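Side-chain contacts in glucan-binding protein C, GbpC (Streptococcus mutans UA159, PDB 5UQZ), which probably binds glucan at the cell surface and mediates both sucrose-dependent and sucrose-independent adherence of the bacterium, and carries a calcium ion in this domain: residues 64-69 with 201-206; 137-142 with 147-152. All blocks are in the same frame, centred on the assembly; numbering follows the deposited sequence.

Contact 1 of 2, residues 64-69 with 201-206; sequences LVFINE and IIFYDE
Phe66 and Phe203 meet as a T-shaped (edge-to-face) aromatic pair, with Phe203 supplying the edge and Phe66 the face. The two ring centroids lie 5.1 Å apart and the planes stand at 81°, close to perpendicular. Phe203 CE1 sits over the middle of the Phe66 ring, so that all six ring carbons are at nearly the same distance from it; the shortest of these approaches, to Phe66 CD2, is 3.8 Å. Phe66 lies off the edge of the Phe203 ring, near the Phe203 plane, and the C-H at CE1 is directed into the pi cloud, the usual electrostatic preference of such pairs. Phe66 extends toward strand 194-204 because its ring carbon CG is trans to the backbone N (chi1 180°).

The aliphatic packing builds on the faces of the Phe203 ring. Leu64 lays its CD1 methyl over one face, offset toward the rim, at 4.1 Å from Phe203 CZ, and its CD2 methyl comes equally near to the same carbon. On the opposite face lies CG2 of Ile201, from the same strand as Phe203 and two residues earlier, 3.7 Å above the ring plane. Phe203 is thus held between two branched aliphatic side chains while its edge addresses a second aromatic ring, which restricts how far it can turn.

The contact is purely apolar. Val152 of strand 151-160 packs on both Phe66 and Ile201, and Met220 of strand 219-222 touches Leu64 and Ile201, extending the buried cluster beyond the two segments. The contact packs strand 64-65, the edge of a small antiparallel sheet, and its following loop onto strand 194-204 of the large antiparallel sheet, within the beta-supersandwich domain of GbpC.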
ATOM      1  N   LEU A  64      10.525  16.820   1.627  1.00  7.16           N
ATOM      2  CA  LEU A  64      10.418  15.878   2.731  1.00  7.25           C
ATOM      3  C   LEU A  64      11.208  14.623   2.368  1.00  7.46           C
ATOM      4  O   LEU A  64      11.007  14.049   1.294  1.00  8.14           O
ATOM      5  CB  LEU A  64       8.959  15.500   2.962  1.00  7.74           C
ATOM      6  CG  LEU A  64       8.752  14.484   4.114  1.00  7.21           C
ATOM      7  CD1 LEU A  64       9.054  15.101   5.464  1.00  8.70           C
ATOM      8  CD2 LEU A  64       7.288  14.004   4.091  1.00  8.93           C
ATOM      9  N   VAL A  65      12.063  14.182   3.290  1.00  7.53           N
ATOM     10  CA  VAL A  65      12.703  12.876   3.230  1.00  8.35           C
ATOM     11  C   VAL A  65      12.238  12.134   4.477  1.00  7.71           C
ATOM     12  O   VAL A  65      12.620  12.498   5.591  1.00  8.38           O
ATOM     13  CB  VAL A  65      14.241  12.991   3.160  1.00 10.47           C
ATOM     14  CG1 VAL A  65      14.845  11.601   3.096  1.00 12.53           C
ATOM     15  CG2 VAL A  65      14.666  13.868   1.968  1.00 12.07           C
ATOM     16  N   PHE A  66      11.385  11.141   4.296  1.00  7.83           N
ATOM     17  CA  PHE A  66      10.747  10.443   5.407  1.00  7.28           C
ATOM     18  C   PHE A  66      10.373   9.071   4.867  1.00  7.51           C
ATOM     19  O   PHE A  66       9.239   8.804   4.467  1.00  7.51           O
ATOM     20  CB  PHE A  66       9.532  11.238   5.859  1.00  7.51           C
ATOM     21  CG  PHE A  66       8.776  10.595   7.022  1.00  7.64           C
ATOM     22  CD1 PHE A  66       9.412  10.322   8.233  1.00  8.89           C
ATOM     23  CD2 PHE A  66       7.444  10.298   6.906  1.00  8.77           C
ATOM     24  CE1 PHE A  66       8.688   9.751   9.289  1.00  9.91           C
ATOM     25  CE2 PHE A  66       6.729   9.751   7.954  1.00 10.64           C
ATOM     26  CZ  PHE A  66       7.356   9.500   9.138  1.00  9.78           C
ATOM     27  N   ILE A  67      11.370   8.203   4.803  1.00 10.06           N
ATOM     28  CA  ILE A  67      11.197   6.941   4.098  1.00 13.01           C
ATOM     29  C   ILE A  67      11.625   5.727   4.859  1.00 14.31           C
ATOM     30  O   ILE A  67      11.112   4.629   4.611  1.00 18.65           O
ATOM     31  CB  ILE A  67      11.824   6.956   2.717  1.00 17.60           C
ATOM     32  CG1 ILE A  67      11.576   5.647   1.976  1.00 23.79           C
ATOM     33  CG2 ILE A  67      13.171   7.229   2.804  1.00 13.84           C
ATOM     34  CD1 ILE A  67      10.035   5.195   2.096  1.00 31.27           C
ATOM     35  N   ASN A  68      12.575   5.863   5.745  1.00 10.73           N
ATOM     36  CA  ASN A  68      13.139   4.673   6.399  1.00 18.01           C
ATOM     37  C   ASN A  68      13.566   5.077   7.799  1.00 11.76           C
ATOM     38  O   ASN A  68      14.495   5.858   7.900  1.00 15.23           O
ATOM     39  CB  ASN A  68      14.375   4.267   5.515  1.00 20.17           C
ATOM     40  CG  ASN A  68      15.300   3.221   6.117  1.00 26.37           C
ATOM     41  OD1 ASN A  68      14.861   2.142   6.509  1.00 26.88           O
ATOM     42  ND2 ASN A  68      16.628   3.504   6.084  1.00 27.25           N
ATOM     43  N   GLU A  69      12.920   4.560   8.853  1.00  8.85           N
ATOM     44  CA  GLU A  69      13.301   4.905  10.224  1.00  8.24           C
ATOM     45  C   GLU A  69      13.316   3.635  11.050  1.00  9.07           C
ATOM     46  O   GLU A  69      12.479   3.411  11.935  1.00  8.82           O
ATOM     47  CB  GLU A  69      12.366   5.969  10.810  1.00  8.54           C
ATOM     48  CG  GLU A  69      12.596   7.351  10.163  1.00  9.91           C
ATOM     49  CD  GLU A  69      14.006   7.909  10.417  1.00  8.77           C
ATOM     50  OE1 GLU A  69      14.755   7.396  11.284  1.00  8.69           O
ATOM     51  OE2 GLU A  69      14.383   8.903   9.734  1.00  8.99           O
ATOM     52  N   ILE A 201      -0.319  13.835  11.156  1.00  6.42           N
ATOM     53  CA  ILE A 201       1.125  13.678  11.377  1.00  6.59           C
ATOM     54  C   ILE A 201       1.737  15.034  11.658  1.00  6.34           C
ATOM     55  O   ILE A 201       1.479  16.005  10.932  1.00  7.14           O
ATOM     56  CB  ILE A 201       1.767  13.083  10.112  1.00  7.59           C
ATOM     57  CG1 ILE A 201       1.152  11.723   9.751  1.00  7.63           C
ATOM     58  CG2 ILE A 201       3.292  12.961  10.331  1.00  8.12           C
ATOM     59  CD1 ILE A 201       1.557  11.227   8.343  1.00 10.28           C
ATOM     60  N   ILE A 202       2.569  15.100  12.700  1.00  6.15           N
ATOM     61  CA  ILE A 202       3.309  16.315  13.016  1.00  6.60           C
ATOM     62  C   ILE A 202       4.792  15.934  13.074  1.00  6.09           C
ATOM     63  O   ILE A 202       5.169  14.964  13.745  1.00  6.82           O
ATOM     64  CB  ILE A 202       2.865  16.919  14.366  1.00  8.03           C
ATOM     65  CG1 ILE A 202       1.386  17.339  14.320  1.00 11.23           C
ATOM     66  CG2 ILE A 202       3.729  18.131  14.694  1.00 10.22           C
ATOM     67  CD1 ILE A 202       0.866  17.788  15.640  1.00 15.02           C
ATOM     68  N   PHE A 203       5.619  16.688  12.347  1.00  5.74           N
ATOM     69  CA  PHE A 203       7.065  16.511  12.379  1.00  6.15           C
ATOM     70  C   PHE A 203       7.671  17.572  13.289  1.00  5.93           C
ATOM     71  O   PHE A 203       7.227  18.712  13.293  1.00  7.27           O
ATOM     72  CB  PHE A 203       7.644  16.670  10.966  1.00  6.61           C
ATOM     73  CG  PHE A 203       7.063  15.696   9.958  1.00  6.17           C
ATOM     74  CD1 PHE A 203       7.455  14.347   9.965  1.00  7.24           C
ATOM     75  CD2 PHE A 203       6.138  16.111   9.013  1.00  8.58           C
ATOM     76  CE1 PHE A 203       6.973  13.456   9.030  1.00  7.80           C
ATOM     77  CE2 PHE A 203       5.674  15.223   8.063  1.00  9.09           C
ATOM     78  CZ  PHE A 203       6.073  13.905   8.056  1.00  8.02           C
ATOM     79  N   TYR A 204       8.751  17.222  13.997  1.00  6.09           N
ATOM     80  CA  TYR A 204       9.407  18.159  14.903  1.00  6.54           C
ATOM     81  C   TYR A 204      10.865  18.342  14.488  1.00  6.27           C
ATOM     82  O   TYR A 204      11.522  17.383  14.045  1.00  7.38           O
ATOM     83  CB  TYR A 204       9.400  17.635  16.372  1.00  6.93           C
ATOM     84  CG  TYR A 204       8.023  17.469  16.929  1.00  7.20           C
ATOM     85  CD1 TYR A 204       7.234  16.368  16.623  1.00  8.76           C
ATOM     86  CD2 TYR A 204       7.508  18.410  17.825  1.00  8.87           C
ATOM     87  CE1 TYR A 204       5.965  16.223  17.152  1.00  9.31           C
ATOM     88  CE2 TYR A 204       6.237  18.238  18.389  1.00  9.80           C
ATOM     89  CZ  TYR A 204       5.479  17.141  18.033  1.00 10.27           C
ATOM     90  OH  TYR A 204       4.234  16.931  18.577  1.00 13.44           O
ATOM     91  N   ASP A 205      11.356  19.582  14.643  1.00  6.91           N
ATOM     92  CA  ASP A 205      12.734  19.911  14.360  1.00  7.25           C
ATOM     93  C   ASP A 205      13.647  19.549  15.539  1.00  7.30           C
ATOM     94  O   ASP A 205      13.214  19.002  16.555  1.00  8.04           O
ATOM     95  CB  ASP A 205      12.854  21.363  13.915  1.00  7.67           C
ATOM     96  CG  ASP A 205      12.577  22.375  15.007  1.00  9.75           C
ATOM     97  OD1 ASP A 205      12.637  22.064  16.220  1.00  9.70           O
ATOM     98  OD2 ASP A 205      12.288  23.556  14.670  1.00 13.30           O
ATOM     99  N   GLU A 206      14.943  19.841  15.390  1.00  8.72           N
ATOM    100  CA  GLU A 206      15.900  19.393  16.402  1.00  9.41           C
ATOM    101  C   GLU A 206      15.748  20.142  17.699  1.00  9.36           C
ATOM    102  O   GLU A 206      16.191  19.655  18.747  1.00 10.77           O
ATOM    103  CB  GLU A 206      17.336  19.416  15.873  1.00 11.70           C
ATOM    104  CG  GLU A 206      17.597  18.310  14.776  1.00 13.08           C
ATOM    105  CD  GLU A 206      17.452  16.853  15.306  1.00 15.89           C
ATOM    106  OE1 GLU A 206      17.895  16.563  16.427  1.00 23.13           O
ATOM    107  OE2 GLU A 206      16.919  15.993  14.577  1.00 19.44           O
TER

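Contact 2 of 2, residues 137-142 with 147-152; sequences DNIVNS and KKISKV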
ATOM      1  N   ASP A 137      10.345   8.533  18.316  1.00  6.86           N
ATOM      2  CA  ASP A 137      11.622   9.224  18.342  1.00  9.29           C
ATOM      3  C   ASP A 137      12.744   8.252  18.050  1.00  7.38           C
ATOM      4  O   ASP A 137      12.496   7.112  17.681  1.00  8.44           O
ATOM      5  CB  ASP A 137      11.800  10.213  19.476  1.00 13.80           C
ATOM      6  CG  ASP A 137      11.751   9.550  20.781  1.00 16.68           C
ATOM      7  OD1 ASP A 137      11.666   8.346  20.841  1.00 15.68           O
ATOM      8  OD2 ASP A 137      11.863  10.232  21.800  1.00 29.90           O
ATOM      9  N   ASN A 138      13.992   8.726  18.161  1.00  7.60           N
ATOM     10  CA  ASN A 138      15.147   8.088  17.512  1.00  7.75           C
ATOM     11  C   ASN A 138      14.963   8.073  15.987  1.00  7.02           C
ATOM     12  O   ASN A 138      14.918   7.024  15.337  1.00  7.53           O
ATOM     13  CB  ASN A 138      15.484   6.691  18.064  1.00  8.20           C
ATOM     14  CG  ASN A 138      16.945   6.374  17.886  1.00  8.29           C
ATOM     15  OD1 ASN A 138      17.712   7.176  17.402  1.00 11.58           O
ATOM     16  ND2 ASN A 138      17.381   5.283  18.461  1.00 12.20           N
ATOM     17  N   ILE A 139      14.847   9.298  15.442  1.00  8.04           N
ATOM     18  CA  ILE A 139      14.639   9.552  14.003  1.00  7.39           C
ATOM     19  C   ILE A 139      15.994   9.977  13.470  1.00  7.49           C
ATOM     20  O   ILE A 139      16.583  10.977  13.930  1.00  8.56           O
ATOM     21  CB  ILE A 139      13.600  10.658  13.795  1.00  7.64           C
ATOM     22  CG1 ILE A 139      12.298  10.379  14.568  1.00  8.83           C
ATOM     23  CG2 ILE A 139      13.338  10.825  12.308  1.00  8.55           C
ATOM     24  CD1 ILE A 139      11.655   9.052  14.306  1.00 10.07           C
ATOM     25  N   VAL A 140      16.516   9.176  12.517  1.00  7.93           N
ATOM     26  CA  VAL A 140      17.919   9.290  12.145  1.00  8.75           C
ATOM     27  C   VAL A 140      18.145   9.657  10.698  1.00  8.86           C
ATOM     28  O   VAL A 140      19.252  10.137  10.383  1.00 10.71           O
ATOM     29  CB  VAL A 140      18.712   8.003  12.491  1.00 10.47           C
ATOM     30  CG1 VAL A 140      18.539   7.652  13.932  1.00 10.86           C
ATOM     31  CG2 VAL A 140      18.396   6.832  11.574  1.00 12.36           C
ATOM     32  N   ASN A 141      17.155   9.482   9.808  1.00  8.79           N
ATOM     33  CA  ASN A 141      17.350   9.600   8.353  1.00 10.04           C
ATOM     34  C   ASN A 141      16.492  10.673   7.730  1.00  9.92           C
ATOM     35  O   ASN A 141      16.494  10.735   6.495  1.00 14.71           O
ATOM     36  CB  ASN A 141      16.979   8.281   7.662  1.00 11.64           C
ATOM     37  CG  ASN A 141      17.912   7.166   8.036  1.00 12.84           C
ATOM     38  OD1 ASN A 141      19.115   7.372   8.143  1.00 14.05           O
ATOM     39  ND2 ASN A 141      17.352   5.969   8.264  1.00 14.55           N
ATOM     40  N   SER A 142      15.690  11.405   8.481  1.00  7.72           N
ATOM     41  CA  SER A 142      14.605  12.175   7.901  1.00  6.84           C
ATOM     42  C   SER A 142      14.809  13.680   8.068  1.00  6.41           C
ATOM     43  O   SER A 142      15.415  14.141   9.047  1.00  7.46           O
ATOM     44  CB  SER A 142      13.265  11.742   8.510  1.00  7.79           C
ATOM     45  OG  SER A 142      12.998  10.390   8.163  1.00  9.55           O
ATOM     46  N   LYS A 147      15.569  20.826   7.496  1.00  7.95           N
ATOM     47  CA  LYS A 147      15.428  20.733   8.947  1.00  7.81           C
ATOM     48  C   LYS A 147      15.439  19.248   9.275  1.00  7.15           C
ATOM     49  O   LYS A 147      14.486  18.521   8.942  1.00  8.07           O
ATOM     50  CB  LYS A 147      14.111  21.362   9.401  1.00  9.53           C
ATOM     51  CG  LYS A 147      14.003  22.841   9.062  1.00 11.05           C
ATOM     52  CD  LYS A 147      12.597  23.355   9.422  1.00 15.14           C
ATOM     53  CE  LYS A 147      12.534  24.853   9.245  1.00 20.00           C
ATOM     54  NZ  LYS A 147      11.383  25.462   9.974  1.00 26.69           N
ATOM     55  N   LYS A 148      16.461  18.798   9.988  1.00  6.98           N
ATOM     56  CA  LYS A 148      16.451  17.404  10.421  1.00  7.18           C
ATOM     57  C   LYS A 148      15.257  17.196  11.359  1.00  6.64           C
ATOM     58  O   LYS A 148      14.974  18.040  12.217  1.00  7.71           O
ATOM     59  CB  LYS A 148      17.782  17.122  11.146  1.00  8.13           C
ATOM     60  CG  LYS A 148      17.948  15.644  11.560  1.00  9.23           C
ATOM     61  CD  LYS A 148      19.321  15.431  12.147  1.00 10.43           C
ATOM     62  CE  LYS A 148      19.411  14.116  12.894  1.00 11.35           C
ATOM     63  NZ  LYS A 148      19.218  12.898  12.016  1.00 11.38           N
ATOM     64  N   ILE A 149      14.617  16.051  11.221  1.00  6.86           N
ATOM     65  CA  ILE A 149      13.449  15.703  12.023  1.00  6.95           C
ATOM     66  C   ILE A 149      13.893  14.885  13.220  1.00  7.18           C
ATOM     67  O   ILE A 149      14.605  13.886  13.063  1.00  7.73           O
ATOM     68  CB  ILE A 149      12.431  14.959  11.151  1.00  6.87           C
ATOM     69  CG1 ILE A 149      11.830  15.959  10.129  1.00  7.65           C
ATOM     70  CG2 ILE A 149      11.338  14.353  12.021  1.00  7.71           C
ATOM     71  CD1 ILE A 149      11.057  15.285   8.966  1.00  8.60           C
ATOM     72  N   SER A 150      13.467  15.311  14.421  1.00  7.07           N
ATOM     73  CA  SER A 150      13.879  14.661  15.668  1.00  6.98           C
ATOM     74  C   SER A 150      12.820  13.736  16.228  1.00  7.06           C
ATOM     75  O   SER A 150      13.149  12.898  17.087  1.00  7.81           O
ATOM     76  CB  SER A 150      14.167  15.723  16.724  1.00  8.47           C
ATOM     77  OG  SER A 150      12.951  16.410  17.061  1.00  9.06           O
ATOM     78  N   LYS A 151      11.583  13.869  15.796  1.00  6.35           N
ATOM     79  CA  LYS A 151      10.458  13.208  16.434  1.00  6.35           C
ATOM     80  C   LYS A 151       9.288  13.355  15.493  1.00  6.25           C
ATOM     81  O   LYS A 151       9.222  14.338  14.732  1.00  6.63           O
ATOM     82  CB  LYS A 151      10.176  13.943  17.787  1.00  8.61           C
ATOM     83  CG  LYS A 151       8.980  13.459  18.557  1.00 11.15           C
ATOM     84  CD  LYS A 151       8.939  14.097  19.933  1.00 13.66           C
ATOM     85  CE  LYS A 151       8.674  15.568  19.940  1.00 18.57           C
ATOM     86  NZ  LYS A 151       8.533  16.052  21.376  1.00 24.92           N
ATOM     87  N   VAL A 152       8.360  12.413  15.555  1.00  6.38           N
ATOM     88  CA  VAL A 152       7.130  12.467  14.785  1.00  6.56           C
ATOM     89  C   VAL A 152       6.005  12.154  15.760  1.00  6.22           C
ATOM     90  O   VAL A 152       6.125  11.218  16.548  1.00  7.62           O
ATOM     91  CB  VAL A 152       7.110  11.437  13.614  1.00  7.47           C
ATOM     92  CG1 VAL A 152       5.889  11.625  12.740  1.00  8.93           C
ATOM     93  CG2 VAL A 152       8.412  11.552  12.774  1.00  8.47           C
TER
HETATM   94  O   HOH W   1      15.387  11.228  17.618  1.00 10.15           O
HETATM   95  O   HOH W   2      16.421  12.611  11.259  1.00  8.29           O
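Ile139 points into the backbone of residues 149-151, and its branches meet different atoms there. Its CB lies 3.5 Å from Ile149 O. From CB the CG2 methyl, trans to the backbone N, comes to 3.4 Å from the same Ile149 O and also touches Ile149 CG2, the two side chains slanting past each other. The other branch runs along the segment: CG1 lies against Ser150 O and Lys151 N, and the terminal CD1 reaches Val152 CG2 at 4.4 Å. The side chain thus runs from a carbonyl oxygen at its root to an apolar partner at its tip.

Direct backbone bonding is limited to one pair: Ile149 N donates to Ser142 O at 3.0 Å, nearly straight at 173°, though the donor stands well above the carbonyl plane. Beside this bond, Ser142 CB packs against Ile149 CD1, while Ser142 OG is hydrogen-bonded to Glu69.

Two waters bridge further groups across the contact. Water 1 accepts from Ile139 N at 3.0 Å and donates to Ser150 O. Water 2 accepts from Ser142 N and from Lys148 NZ, 2.9 Å away, and lies within donating range of Ile149 O, one of several acceptors competing for its protons. The Lys148 chain is extended until its last torsion bends it (chi4 64°), bringing the ammonium group to this water and to 3.2 Å from Val140 O, an approach whose angle is too poor for a hydrogen bond.

Asp137 lies beside Lys151 without a salt bridge between them; its OD1 is paired with Lys73 instead. The loop after strand 132-137 is held to residues 147-152 by one direct backbone bond, two water bridges and the packing of Ile139 on Ile149; the lysine ammonium would probably polarise water 2 and make it a better donor.

In the fold
Contact 1 is core: every residue that touches is buried, and its chemistry is aromatic and aliphatic. Contact 2, about 5 Å away between centres, is only partly buried and mixes apolar packing with water and lysine. Residues 137-152 lie within the chain loop closed by contact 1, and strands 194-204 and 151-160 are neighbours in the same antiparallel sheet. The two contacts are joined by polar side chains, through the Ser142-Glu69 pair and a probable hydrogen bond between Ser150 OG and Asp205 O at 2.7 Å. Ile149 and Val152 also pack on Phe203, so the apolar side of contact 2 continues the core of contact 1. Both lie away from the calcium site.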